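Local coordinates for hemin ABC transporter, periplasmic hemin-binding protein HutB (PDB 5KHL) that probably captures hemin in the periplasm of Vibrio cholerae and delivers it to an ABC transporter for import across the inner membrane, at residues K150-L155 / M207-G212; M203-V208 / A232-G237. All coordinates share one frame; numbering follows the deposited sequence.

How the contacts relate
Both contacts use strand 207-210 and share M207 and V208, and their centres lie about 9 Å apart, on the same side of the chain's centre. Contact 1 is the more buried: it pairs two parallel strands inside the five-stranded mixed sheet, and its polar chemistry is mostly backbone N-H to carbonyl. Contact 2 sits farther out, with its centre about 24 Å from that of the chain against 15 Å, and joins the turn before the strand to the start of helix 235-238 through one backbone bond, one glutamine amide and two prolines. K151 O lies 2.7 Å from D206 N, a probable hydrogen bond that ties the two contacts together.

Contact 1 (K150-L155 / M207-G212); sequences KKVLFL and MVLVSG
The carbonyl oxygen of L155 takes two donors from S211: the backbone N-H at 2.9 Å, and OG at 3.0 Å from L155 O. The N-H comes in almost end-on to the carbonyl, whereas the hydroxyl is tilted from its plane; OG is also hydrogen-bonded to L157 N. S211 is poorly ordered, so the OG bond is less certain than the strand bonds. Upstream the parallel register continues: L209 N donates to L153 O at 2.7 Å, nearly straight, L209 O receives L155 N, and M207 O receives L153 N. Segments 152-155 and 207-210 run with axes 4.6 Å apart and 26° between their directions.

V152, F154, M207 and L209 share one face of the sheet. F154 has its CG anti to the backbone N (chi1 179°), and from there CD1 lies 3.7 Å from L209 CB, the two side chains crossing at about a right angle. V152 CG2 runs alongside M207 CB, and its CG1 meets L209 CG. On the other face L155 CD1 rests on V208 CG1 at 3.5 Å. Helix 256-269 covers the first face, touching V152, M207 and L209. Here the middle strand 152-156 of one lobe's five-stranded mixed sheet pairs with its parallel neighbour 207-210. V152, F154 and V208 bond outward to H182, A166 and N241, so alternate backbone groups set the register while the side chains make both faces apolar.

Contact 2 (M203-V208 / A232-G237); sequences MQPDMV and AATPAG
This is a partly buried turn-to-helix contact at the periphery of the lobe, where the bend leading from helix 197-203 into strand 207-210 meets the first turn of helix 235-238. Its backbone bond runs from A236 N to P205 O (3.0 Å), with the donor somewhat out of the carbonyl plane. A second bond comes from a side chain: Q204 NE2 reaches A233 O at 2.7 Å, nearly straight at 174°, and the acceptor lies close to the plane of the amide. A bend at chi2 (-67°) folds the Q204 chain, bringing OE1 to 3.3 Å from P235 CD. NE2 donates to a second carbonyl, I201 O, while OE1 packs against the proline.

Q204, the first residue to leave helix 197-203, has positive phi. The turn leads into strand 207-210, whose parallel neighbour 242-244 follows helix 235-238, an alpha/beta arrangement in a lobe of a periplasmic binding protein. T234 is the N-cap of that helix, its OG1 accepting from G237 N at 3.1 Å, with L231 O as a further partner of the hydroxyl. T234 turns its methyl to the neighbouring turn, CG2 lying 3.6 Å from P205 CD. P235 takes the first helical position, and its CB is 3.8 Å from D206 OD1, while D206 OD2 is bonded to K151 N. Nearer the strand A236 CB lies 3.2 Å from D206 O and also meets V208 CG2 at 3.9 Å.

Contact 1 (K150-L155 / M207-G212)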
loop_
_atom_site.group_PDB
_atom_site.type_symbol
_atom_site.label_atom_id
_atom_site.label_comp_id
_atom_site.label_asym_id
_atom_site.label_seq_id
_atom_site.Cartn_x
_atom_site.Cartn_y
_atom_site.Cartn_z
ATOM N N LYS A 150 1.380 -22.379 0.802
ATOM C CA LYS A 150 2.544 -22.282 -0.075
ATOM C C LYS A 150 3.495 -21.191 0.404
ATOM O O LYS A 150 3.252 -20.547 1.415
ATOM C CB LYS A 150 2.120 -22.007 -1.511
ATOM C CG LYS A 150 1.549 -23.210 -2.226
ATOM C CD LYS A 150 0.907 -22.794 -3.536
ATOM C CE LYS A 150 0.481 -23.977 -4.366
ATOM N NZ LYS A 150 -0.260 -23.528 -5.589
ATOM N N LYS A 151 4.583 -20.988 -0.327
ATOM C CA LYS A 151 5.582 -19.992 0.051
ATOM C C LYS A 151 5.637 -18.907 -1.006
ATOM O O LYS A 151 5.695 -19.202 -2.190
ATOM C CB LYS A 151 6.958 -20.641 0.249
ATOM C CG LYS A 151 7.032 -21.535 1.478
ATOM C CD LYS A 151 8.309 -22.346 1.515
ATOM C CE LYS A 151 8.233 -23.569 0.612
ATOM N NZ LYS A 151 9.321 -24.556 0.931
ATOM N N VAL A 152 5.589 -17.656 -0.558
ATOM C CA VAL A 152 5.503 -16.483 -1.424
ATOM C C VAL A 152 6.456 -15.400 -0.930
ATOM O O VAL A 152 6.449 -15.046 0.252
ATOM C CB VAL A 152 4.056 -15.896 -1.469
ATOM C CG1 VAL A 152 4.029 -14.515 -2.172
ATOM C CG2 VAL A 152 3.107 -16.864 -2.158
ATOM N N LEU A 153 7.275 -14.874 -1.833
ATOM C CA LEU A 153 8.117 -13.733 -1.499
ATOM C C LEU A 153 7.720 -12.532 -2.318
ATOM O O LEU A 153 7.319 -12.658 -3.481
ATOM C CB LEU A 153 9.599 -14.027 -1.748
ATOM C CG LEU A 153 10.380 -14.978 -0.846
ATOM C CD1 LEU A 153 11.722 -15.262 -1.514
ATOM C CD2 LEU A 153 10.566 -14.411 0.556
ATOM N N PHE A 154 7.860 -11.360 -1.713
ATOM C CA PHE A 154 7.779 -10.129 -2.460
ATOM C C PHE A 154 9.179 -9.557 -2.669
ATOM O O PHE A 154 9.910 -9.327 -1.712
ATOM C CB PHE A 154 6.895 -9.108 -1.753
ATOM C CG PHE A 154 6.809 -7.799 -2.477
ATOM C CD1 PHE A 154 5.820 -7.578 -3.405
ATOM C CD2 PHE A 154 7.740 -6.801 -2.247
ATOM C CE1 PHE A 154 5.751 -6.370 -4.073
ATOM C CE2 PHE A 154 7.680 -5.605 -2.905
ATOM C CZ PHE A 154 6.684 -5.381 -3.814
ATOM N N LEU A 155 9.536 -9.329 -3.930
ATOM C CA LEU A 155 10.838 -8.764 -4.277
ATOM C C LEU A 155 10.720 -7.317 -4.742
ATOM O O LEU A 155 9.905 -6.971 -5.608
ATOM C CB LEU A 155 11.528 -9.590 -5.368
ATOM C CG LEU A 155 11.897 -11.037 -5.041
ATOM C CD1 LEU A 155 12.560 -11.663 -6.240
ATOM C CD2 LEU A 155 12.785 -11.142 -3.805
ATOM N N MET A 207 5.891 -18.712 -5.341
ATOM C CA MET A 207 5.473 -17.565 -6.114
ATOM C C MET A 207 6.262 -16.339 -5.711
ATOM O O MET A 207 6.478 -16.075 -4.527
ATOM C CB MET A 207 3.972 -17.312 -5.929
ATOM C CG MET A 207 3.466 -16.074 -6.668
ATOM S SD MET A 207 1.756 -15.653 -6.272
ATOM C CE MET A 207 0.883 -16.712 -7.422
ATOM N N VAL A 208 6.684 -15.573 -6.696
ATOM C CA VAL A 208 7.312 -14.312 -6.378
ATOM C C VAL A 208 6.404 -13.164 -6.831
ATOM O O VAL A 208 5.870 -13.177 -7.941
ATOM C CB VAL A 208 8.707 -14.227 -7.012
ATOM C CG1 VAL A 208 9.280 -12.820 -6.912
ATOM C CG2 VAL A 208 9.622 -15.257 -6.357
ATOM N N LEU A 209 6.193 -12.197 -5.942
ATOM C CA LEU A 209 5.471 -10.970 -6.282
ATOM C C LEU A 209 6.476 -9.836 -6.539
ATOM O O LEU A 209 7.503 -9.763 -5.857
ATOM C CB LEU A 209 4.503 -10.584 -5.164
ATOM C CG LEU A 209 3.485 -11.633 -4.712
ATOM C CD1 LEU A 209 2.605 -11.096 -3.572
ATOM C CD2 LEU A 209 2.639 -12.114 -5.897
ATOM N N VAL A 210 6.196 -8.951 -7.498
ATOM C CA VAL A 210 7.208 -7.953 -7.851
ATOM C C VAL A 210 6.792 -6.500 -7.697
ATOM O O VAL A 210 5.684 -6.116 -8.059
ATOM C CB VAL A 210 7.710 -8.152 -9.281
ATOM C CG1 VAL A 210 8.074 -6.826 -9.920
ATOM C CG2 VAL A 210 8.920 -9.072 -9.270
ATOM N N SER A 211 7.747 -5.734 -7.152
ATOM C CA SER A 211 7.690 -4.303 -6.805
ATOM C C SER A 211 6.762 -3.419 -7.629
ATOM O O SER A 211 7.173 -2.384 -8.162
ATOM C CB SER A 211 9.111 -3.722 -6.869
ATOM O OG SER A 211 10.014 -4.608 -7.523
ATOM N N GLY A 212 5.497 -3.801 -7.682
ATOM C CA GLY A 212 4.552 -3.112 -8.521
ATOM C C GLY A 212 4.364 -3.891 -9.802
ATOM O O GLY A 212 5.261 -4.599 -10.240
#

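Contact 2 (M203-V208 / A232-G237)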
loop_
_atom_site.group_PDB
_atom_site.type_symbol
_atom_site.label_atom_id
_atom_site.label_comp_id
_atom_site.label_asym_id
_atom_site.label_seq_id
_atom_site.Cartn_x
_atom_site.Cartn_y
_atom_site.Cartn_z
ATOM N N MET A 203 14.861 -20.331 0.714
ATOM C CA MET A 203 13.434 -20.081 0.974
ATOM C C MET A 203 12.495 -20.754 -0.027
ATOM O O MET A 203 11.314 -20.942 0.248
ATOM C CB MET A 203 13.147 -18.579 0.991
ATOM C CG MET A 203 13.744 -17.866 2.166
ATOM S SD MET A 203 13.676 -16.084 1.970
ATOM C CE MET A 203 14.741 -15.544 3.321
ATOM N N GLN A 204 13.027 -21.098 -1.188
ATOM C CA GLN A 204 12.278 -21.845 -2.189
ATOM C C GLN A 204 10.851 -21.338 -2.476
ATOM O O GLN A 204 9.903 -22.124 -2.454
ATOM C CB GLN A 204 12.222 -23.309 -1.760
ATOM C CG GLN A 204 13.537 -24.042 -1.934
ATOM C CD GLN A 204 13.916 -24.196 -3.396
ATOM O OE1 GLN A 204 13.357 -25.027 -4.111
ATOM N NE2 GLN A 204 14.858 -23.385 -3.849
ATOM N N PRO A 205 10.701 -20.034 -2.763
ATOM C CA PRO A 205 9.348 -19.514 -2.993
ATOM C C PRO A 205 8.612 -20.251 -4.116
ATOM O O PRO A 205 9.227 -20.628 -5.119
ATOM C CB PRO A 205 9.596 -18.054 -3.388
ATOM C CG PRO A 205 10.976 -18.058 -3.974
ATOM C CD PRO A 205 11.740 -19.052 -3.145
ATOM N N ASP A 206 7.313 -20.467 -3.936
ATOM C CA ASP A 206 6.459 -21.022 -4.981
ATOM C C ASP A 206 5.988 -19.908 -5.904
ATOM O O ASP A 206 5.728 -20.114 -7.100
ATOM C CB ASP A 206 5.266 -21.741 -4.362
ATOM C CG ASP A 206 5.686 -22.859 -3.426
ATOM O OD1 ASP A 206 6.273 -23.841 -3.917
ATOM O OD2 ASP A 206 5.426 -22.759 -2.208
ATOM N N MET A 207 5.891 -18.712 -5.341
ATOM C CA MET A 207 5.473 -17.565 -6.114
ATOM C C MET A 207 6.262 -16.339 -5.711
ATOM O O MET A 207 6.478 -16.075 -4.527
ATOM C CB MET A 207 3.972 -17.312 -5.929
ATOM C CG MET A 207 3.466 -16.074 -6.668
ATOM S SD MET A 207 1.756 -15.653 -6.272
ATOM C CE MET A 207 0.883 -16.712 -7.422
ATOM N N VAL A 208 6.684 -15.573 -6.696
ATOM C CA VAL A 208 7.312 -14.312 -6.378
ATOM C C VAL A 208 6.404 -13.164 -6.831
ATOM O O VAL A 208 5.870 -13.177 -7.941
ATOM C CB VAL A 208 8.707 -14.227 -7.012
ATOM C CG1 VAL A 208 9.280 -12.820 -6.912
ATOM C CG2 VAL A 208 9.622 -15.257 -6.357
ATOM N N ALA A 232 15.714 -19.453 -10.978
ATOM C CA ALA A 232 15.747 -20.702 -11.732
ATOM C C ALA A 232 15.859 -21.938 -10.834
ATOM O O ALA A 232 15.505 -23.040 -11.250
ATOM C CB ALA A 232 16.909 -20.680 -12.739
ATOM N N ALA A 233 16.355 -21.751 -9.612
ATOM C CA ALA A 233 16.480 -22.843 -8.644
ATOM C C ALA A 233 15.389 -22.792 -7.561
ATOM O O ALA A 233 15.548 -23.373 -6.486
ATOM C CB ALA A 233 17.861 -22.822 -8.003
ATOM N N THR A 234 14.296 -22.085 -7.848
ATOM C CA THR A 234 13.110 -22.082 -6.999
ATOM C C THR A 234 11.929 -22.537 -7.839
ATOM O O THR A 234 11.969 -22.405 -9.054
ATOM C CB THR A 234 12.820 -20.698 -6.414
ATOM O OG1 THR A 234 12.518 -19.793 -7.477
ATOM C CG2 THR A 234 14.023 -20.184 -5.661
ATOM N N PRO A 235 10.886 -23.099 -7.201
ATOM C CA PRO A 235 9.655 -23.458 -7.915
ATOM C C PRO A 235 9.073 -22.288 -8.688
ATOM O O PRO A 235 8.706 -22.445 -9.862
ATOM C CB PRO A 235 8.714 -23.889 -6.794
ATOM C CG PRO A 235 9.622 -24.460 -5.776
ATOM C CD PRO A 235 10.860 -23.594 -5.809
ATOM N N ALA A 236 8.996 -21.132 -8.039
ATOM C CA ALA A 236 8.497 -19.931 -8.688
ATOM C C ALA A 236 9.259 -19.664 -9.989
ATOM O O ALA A 236 8.660 -19.424 -11.034
ATOM C CB ALA A 236 8.601 -18.745 -7.740
ATOM N N GLY A 237 10.582 -19.742 -9.936
ATOM C CA GLY A 237 11.372 -19.486 -11.120
ATOM C C GLY A 237 11.198 -20.541 -12.191
ATOM O O GLY A 237 11.013 -20.212 -13.366
#